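PDB 7EHP: chitin oligosaccahride binding protein NagB1 from Paenibacillus sp. FPU-7, which binds chitin oligosaccharides such as N,N'-diacetylchitobiose, probably as the extracellular solute-binding component of an ABC-type sugar importer. Local coordinates for residues K149-G154 against L216-L221; T209-G214 against E371-R376. All coordinates share one frame; numbering follows the deposited sequence.

Interaction 1: residues K149-G154 against L216-L221; sequences KAKASG and LQEGSL
Lys-151 and Glu-218 make this contact by themselves, a salt bridge thrown across the surface between the last turn of helix 140-152 and the loop that follows helix 198-213. The ammonium NZ of Lys-151 lies 3.4 Å from Glu-218 OE1, which makes the hydrogen bond within the ion pair a weak one. Both CB atoms point toward the opposite segment, and the two side chains cross at about a right angle. Lys-151 starts with CG anti to its backbone N (chi1 -155°), runs extended as far as CE, and chi4 of 57° turns NZ aside. Its stronger partner is the backbone O of Gly-214, just ahead of the second segment, so the ammonium group is shared between a carbonyl and a carboxylate.

Backbone bonds shape both segments. Helix 140-152 closes in a Schellman motif: Gly-154, at positive phi, is the C-prime residue, and its N reaches Lys-151 O at 3.0 Å. On the other side a type II turn runs from Gln-217 to Ser-220 with Glu-218 and Gly-219 at its corners, and Gln-217 and Ser-220 bond back to strand 156-159 and the loop after it.

With just 50 Å² buried and Glu-218 exposed, solvent probably screens the charge pair, leaving the Gly-214 carbonyl as the firmer hold on Lys-151.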
loop_
_atom_site.group_PDB
_atom_site.type_symbol
_atom_site.label_atom_id
_atom_site.label_comp_id
_atom_site.label_asym_id
_atom_site.label_seq_id
_atom_site.Cartn_x
_atom_site.Cartn_y
_atom_site.Cartn_z
ATOM N N LYS A 149 -3.676 -14.681 -24.382
ATOM C CA LYS A 149 -2.689 -15.735 -24.617
ATOM C C LYS A 149 -2.331 -16.459 -23.327
ATOM O O LYS A 149 -2.201 -17.690 -23.316
ATOM C CB LYS A 149 -1.432 -15.148 -25.263
ATOM C CG LYS A 149 -1.685 -14.529 -26.638
ATOM C CD LYS A 149 -0.408 -14.252 -27.401
ATOM C CE LYS A 149 -0.736 -13.841 -28.836
ATOM N NZ LYS A 149 0.261 -12.879 -29.373
ATOM N N ALA A 150 -2.161 -15.714 -22.231
ATOM C CA ALA A 150 -1.869 -16.358 -20.955
ATOM C C ALA A 150 -2.959 -17.358 -20.606
ATOM O O ALA A 150 -2.675 -18.511 -20.254
ATOM C CB ALA A 150 -1.724 -15.306 -19.846
ATOM N N LYS A 151 -4.220 -16.927 -20.707
ATOM C CA LYS A 151 -5.337 -17.800 -20.366
ATOM C C LYS A 151 -5.418 -18.984 -21.319
ATOM O O LYS A 151 -5.701 -20.114 -20.899
ATOM C CB LYS A 151 -6.636 -17.005 -20.391
ATOM C CG LYS A 151 -7.738 -17.570 -19.523
ATOM C CD LYS A 151 -8.901 -16.584 -19.475
ATOM C CE LYS A 151 -10.081 -17.164 -18.743
ATOM N NZ LYS A 151 -9.685 -17.582 -17.361
ATOM N N ALA A 152 -5.189 -18.742 -22.608
ATOM C CA ALA A 152 -5.244 -19.832 -23.576
ATOM C C ALA A 152 -4.254 -20.929 -23.216
ATOM O O ALA A 152 -4.556 -22.117 -23.387
ATOM C CB ALA A 152 -4.983 -19.296 -24.981
ATOM N N SER A 153 -3.107 -20.560 -22.644
ATOM C CA SER A 153 -2.061 -21.519 -22.308
ATOM C C SER A 153 -2.231 -22.139 -20.928
ATOM O O SER A 153 -1.338 -22.867 -20.479
ATOM C CB SER A 153 -0.692 -20.852 -22.404
ATOM O OG SER A 153 -0.528 -20.224 -23.660
ATOM N N GLY A 154 -3.341 -21.870 -20.244
ATOM C CA GLY A 154 -3.556 -22.397 -18.909
ATOM C C GLY A 154 -3.015 -21.553 -17.772
ATOM O O GLY A 154 -3.033 -22.010 -16.627
ATOM N N LEU A 216 -8.852 -11.298 -14.369
ATOM C CA LEU A 216 -8.687 -11.329 -12.928
ATOM C C LEU A 216 -9.098 -12.711 -12.443
ATOM O O LEU A 216 -10.156 -13.213 -12.832
ATOM C CB LEU A 216 -9.544 -10.251 -12.276
ATOM C CG LEU A 216 -8.920 -8.860 -12.341
ATOM C CD1 LEU A 216 -9.952 -7.774 -12.043
ATOM C CD2 LEU A 216 -7.749 -8.775 -11.346
ATOM N N GLN A 217 -8.257 -13.326 -11.619
ATOM C CA GLN A 217 -8.433 -14.717 -11.213
ATOM C C GLN A 217 -9.841 -15.020 -10.712
ATOM O O GLN A 217 -10.334 -14.389 -9.773
ATOM C CB GLN A 217 -7.417 -15.049 -10.130
ATOM C CG GLN A 217 -7.603 -16.413 -9.520
ATOM C CD GLN A 217 -6.316 -16.931 -8.947
ATOM O OE1 GLN A 217 -5.460 -16.156 -8.517
ATOM N NE2 GLN A 217 -6.162 -18.245 -8.932
ATOM N N GLU A 218 -10.477 -16.009 -11.329
ATOM C CA GLU A 218 -11.830 -16.386 -10.944
ATOM C C GLU A 218 -11.842 -17.093 -9.594
ATOM O O GLU A 218 -10.878 -17.758 -9.207
ATOM C CB GLU A 218 -12.444 -17.297 -12.001
ATOM C CG GLU A 218 -12.679 -16.613 -13.324
ATOM C CD GLU A 218 -13.088 -17.606 -14.387
ATOM O OE1 GLU A 218 -12.222 -17.996 -15.207
ATOM O OE2 GLU A 218 -14.267 -18.016 -14.365
ATOM N N GLY A 219 -12.960 -16.954 -8.881
ATOM C CA GLY A 219 -13.079 -17.511 -7.542
ATOM C C GLY A 219 -12.346 -16.736 -6.465
ATOM O O GLY A 219 -12.096 -17.285 -5.387
ATOM N N SER A 220 -12.000 -15.469 -6.721
ATOM C CA SER A 220 -11.071 -14.739 -5.858
ATOM C C SER A 220 -11.674 -14.343 -4.518
ATOM O O SER A 220 -10.919 -14.089 -3.570
ATOM C CB SER A 220 -10.561 -13.488 -6.575
ATOM O OG SER A 220 -11.573 -12.494 -6.675
ATOM N N LEU A 221 -13.009 -14.275 -4.424
ATOM C CA LEU A 221 -13.675 -13.904 -3.183
ATOM C C LEU A 221 -13.353 -14.860 -2.045
ATOM O O LEU A 221 -13.470 -14.476 -0.879
ATOM C CB LEU A 221 -15.189 -13.858 -3.388
ATOM C CG LEU A 221 -15.780 -12.666 -4.142
ATOM C CD1 LEU A 221 -17.264 -12.874 -4.400
ATOM C CD2 LEU A 221 -15.544 -11.380 -3.372
#

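Interaction 2: residues T209-G214 against E371-R376; sequences TLLKKG and ELIGGR
Two helix C-termini meet here, the last turns of helices 198-213 and 359-373, each closed by a Schellman motif with a glycine at positive phi, Gly-214 in one and Gly-375 in the other. Leu-211 reaches across to the other helix end. Its CD1 packs 4.0 Å from Ile-373 CG1 and equally close to Ile-373 CA, so this methyl rests against the backbone as well as the side chain. The other methyl, CD2, also lies 4.0 Å from Ile-373 CG1, and the leucine therefore straddles that methylene with both branches, the two side chains crossing at about a right angle. Leu-372 joins from the neighbouring position: chi1 of 179° turns its CG away from the backbone N, and its CD2 comes to 4.1 Å from Leu-211 CD1.

Beyond the apolar patch, Arg-376 folds back onto Glu-371 in a salt bridge internal to its segment. Its NE bonds to Glu-371 OE1 at 3.2 Å, coming from above the carboxylate plane, while a weak second bond joins NH2 to OE2 at the guanidinium edge.

Between these two segments the contact is made by apolar carbons, with no directional bond, so it probably depends on shape fit and the exclusion of water.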
loop_
_atom_site.group_PDB
_atom_site.type_symbol
_atom_site.label_atom_id
_atom_site.label_comp_id
_atom_site.label_asym_id
_atom_site.label_seq_id
_atom_site.Cartn_x
_atom_site.Cartn_y
_atom_site.Cartn_z
ATOM N N THR A 209 -14.547 -5.594 -17.141
ATOM C CA THR A 209 -14.184 -6.382 -18.318
ATOM C C THR A 209 -13.169 -7.457 -17.944
ATOM O O THR A 209 -13.267 -8.603 -18.387
ATOM C CB THR A 209 -13.641 -5.458 -19.429
ATOM O OG1 THR A 209 -14.716 -4.726 -20.044
ATOM C CG2 THR A 209 -12.909 -6.249 -20.510
ATOM N N LEU A 210 -12.196 -7.109 -17.104
ATOM C CA LEU A 210 -11.241 -8.105 -16.626
ATOM C C LEU A 210 -11.951 -9.211 -15.862
ATOM O O LEU A 210 -11.593 -10.393 -15.977
ATOM C CB LEU A 210 -10.193 -7.426 -15.735
ATOM C CG LEU A 210 -9.262 -6.421 -16.410
ATOM C CD1 LEU A 210 -8.200 -5.969 -15.400
ATOM C CD2 LEU A 210 -8.599 -6.999 -17.641
ATOM N N LEU A 211 -12.967 -8.844 -15.080
ATOM C CA LEU A 211 -13.771 -9.844 -14.389
ATOM C C LEU A 211 -14.534 -10.705 -15.390
ATOM O O LEU A 211 -14.502 -11.942 -15.309
ATOM C CB LEU A 211 -14.723 -9.145 -13.410
ATOM C CG LEU A 211 -14.103 -8.454 -12.170
ATOM C CD1 LEU A 211 -15.147 -7.623 -11.391
ATOM C CD2 LEU A 211 -13.456 -9.485 -11.231
ATOM N N LYS A 212 -15.220 -10.060 -16.347
ATOM C CA LYS A 212 -16.084 -10.752 -17.309
ATOM C C LYS A 212 -15.312 -11.711 -18.206
ATOM O O LYS A 212 -15.896 -12.647 -18.761
ATOM C CB LYS A 212 -16.816 -9.733 -18.196
ATOM C CG LYS A 212 -17.865 -8.929 -17.453
ATOM C CD LYS A 212 -18.692 -8.085 -18.406
ATOM C CE LYS A 212 -19.416 -6.980 -17.648
ATOM N NZ LYS A 212 -19.989 -5.955 -18.559
ATOM N N LYS A 213 -14.022 -11.465 -18.409
ATOM C CA LYS A 213 -13.204 -12.320 -19.256
ATOM C C LYS A 213 -12.416 -13.349 -18.461
ATOM O O LYS A 213 -11.764 -14.210 -19.066
ATOM C CB LYS A 213 -12.238 -11.464 -20.084
ATOM C CG LYS A 213 -12.900 -10.849 -21.299
ATOM C CD LYS A 213 -11.991 -9.846 -21.966
ATOM C CE LYS A 213 -12.692 -9.140 -23.118
ATOM N NZ LYS A 213 -13.261 -10.119 -24.095
ATOM N N GLY A 214 -12.466 -13.288 -17.128
ATOM C CA GLY A 214 -11.654 -14.186 -16.335
ATOM C C GLY A 214 -10.179 -13.857 -16.355
ATOM O O GLY A 214 -9.354 -14.746 -16.149
ATOM N N GLU A 371 -19.193 -7.247 -3.961
ATOM C CA GLU A 371 -20.462 -7.520 -4.635
ATOM C C GLU A 371 -20.297 -7.525 -6.149
ATOM O O GLU A 371 -20.863 -8.385 -6.840
ATOM C CB GLU A 371 -21.512 -6.488 -4.219
ATOM C CG GLU A 371 -21.872 -6.538 -2.729
ATOM C CD GLU A 371 -22.317 -7.916 -2.285
ATOM O OE1 GLU A 371 -23.452 -8.301 -2.642
ATOM O OE2 GLU A 371 -21.537 -8.622 -1.599
ATOM N N LEU A 372 -19.514 -6.582 -6.691
ATOM C CA LEU A 372 -19.295 -6.580 -8.137
ATOM C C LEU A 372 -18.541 -7.826 -8.578
ATOM O O LEU A 372 -18.874 -8.434 -9.598
ATOM C CB LEU A 372 -18.530 -5.333 -8.572
ATOM C CG LEU A 372 -18.236 -5.245 -10.081
ATOM C CD1 LEU A 372 -19.480 -4.922 -10.894
ATOM C CD2 LEU A 372 -17.121 -4.226 -10.370
ATOM N N ILE A 373 -17.522 -8.221 -7.817
ATOM C CA ILE A 373 -16.766 -9.423 -8.148
ATOM C C ILE A 373 -17.662 -10.653 -8.052
ATOM O O ILE A 373 -17.552 -11.579 -8.860
ATOM C CB ILE A 373 -15.531 -9.538 -7.235
ATOM C CG1 ILE A 373 -14.529 -8.420 -7.546
ATOM C CG2 ILE A 373 -14.884 -10.914 -7.392
ATOM C CD1 ILE A 373 -13.434 -8.208 -6.448
ATOM N N GLY A 374 -18.573 -10.678 -7.069
ATOM C CA GLY A 374 -19.534 -11.754 -6.940
ATOM C C GLY A 374 -20.727 -11.665 -7.875
ATOM O O GLY A 374 -21.681 -12.427 -7.723
ATOM N N GLY A 375 -20.712 -10.742 -8.831
ATOM C CA GLY A 375 -21.829 -10.568 -9.743
ATOM C C GLY A 375 -23.112 -10.069 -9.118
ATOM O O GLY A 375 -24.139 -10.033 -9.807
ATOM N N ARG A 376 -23.090 -9.641 -7.850
ATOM C CA ARG A 376 -24.309 -9.248 -7.156
ATOM C C ARG A 376 -24.603 -7.753 -7.246
ATOM O O ARG A 376 -25.613 -7.300 -6.704
ATOM C CB ARG A 376 -24.232 -9.692 -5.699
ATOM C CG ARG A 376 -24.109 -11.220 -5.553
ATOM C CD ARG A 376 -24.196 -11.635 -4.090
ATOM N NE ARG A 376 -22.942 -11.350 -3.413
ATOM C CZ ARG A 376 -21.838 -12.087 -3.543
ATOM N NH1 ARG A 376 -21.841 -13.173 -4.310
ATOM N NH2 ARG A 376 -20.728 -11.744 -2.893
#

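How the interactions relate
The centres of the two contacts lie about 12 Å apart, on the same side of the chain's centre. Their segments alternate along the chain: 149-154, 209-214, 216-221, then 371-376. Interaction 2 uses the end of helix 198-213 and interaction 1 the loop directly after it, since 209-214 runs almost directly into 216-221. The contacts also touch: the bond from Lys-151 to Gly-214 bridges them, Leu-216 packs on Leu-210, and Leu-221 meets Gly-374. Interaction 1 thus ties this central piece to helix 140-152 and interaction 2 ties it to helix 359-373, bringing three helix C-termini together on one outer flank of the solute-binding fold.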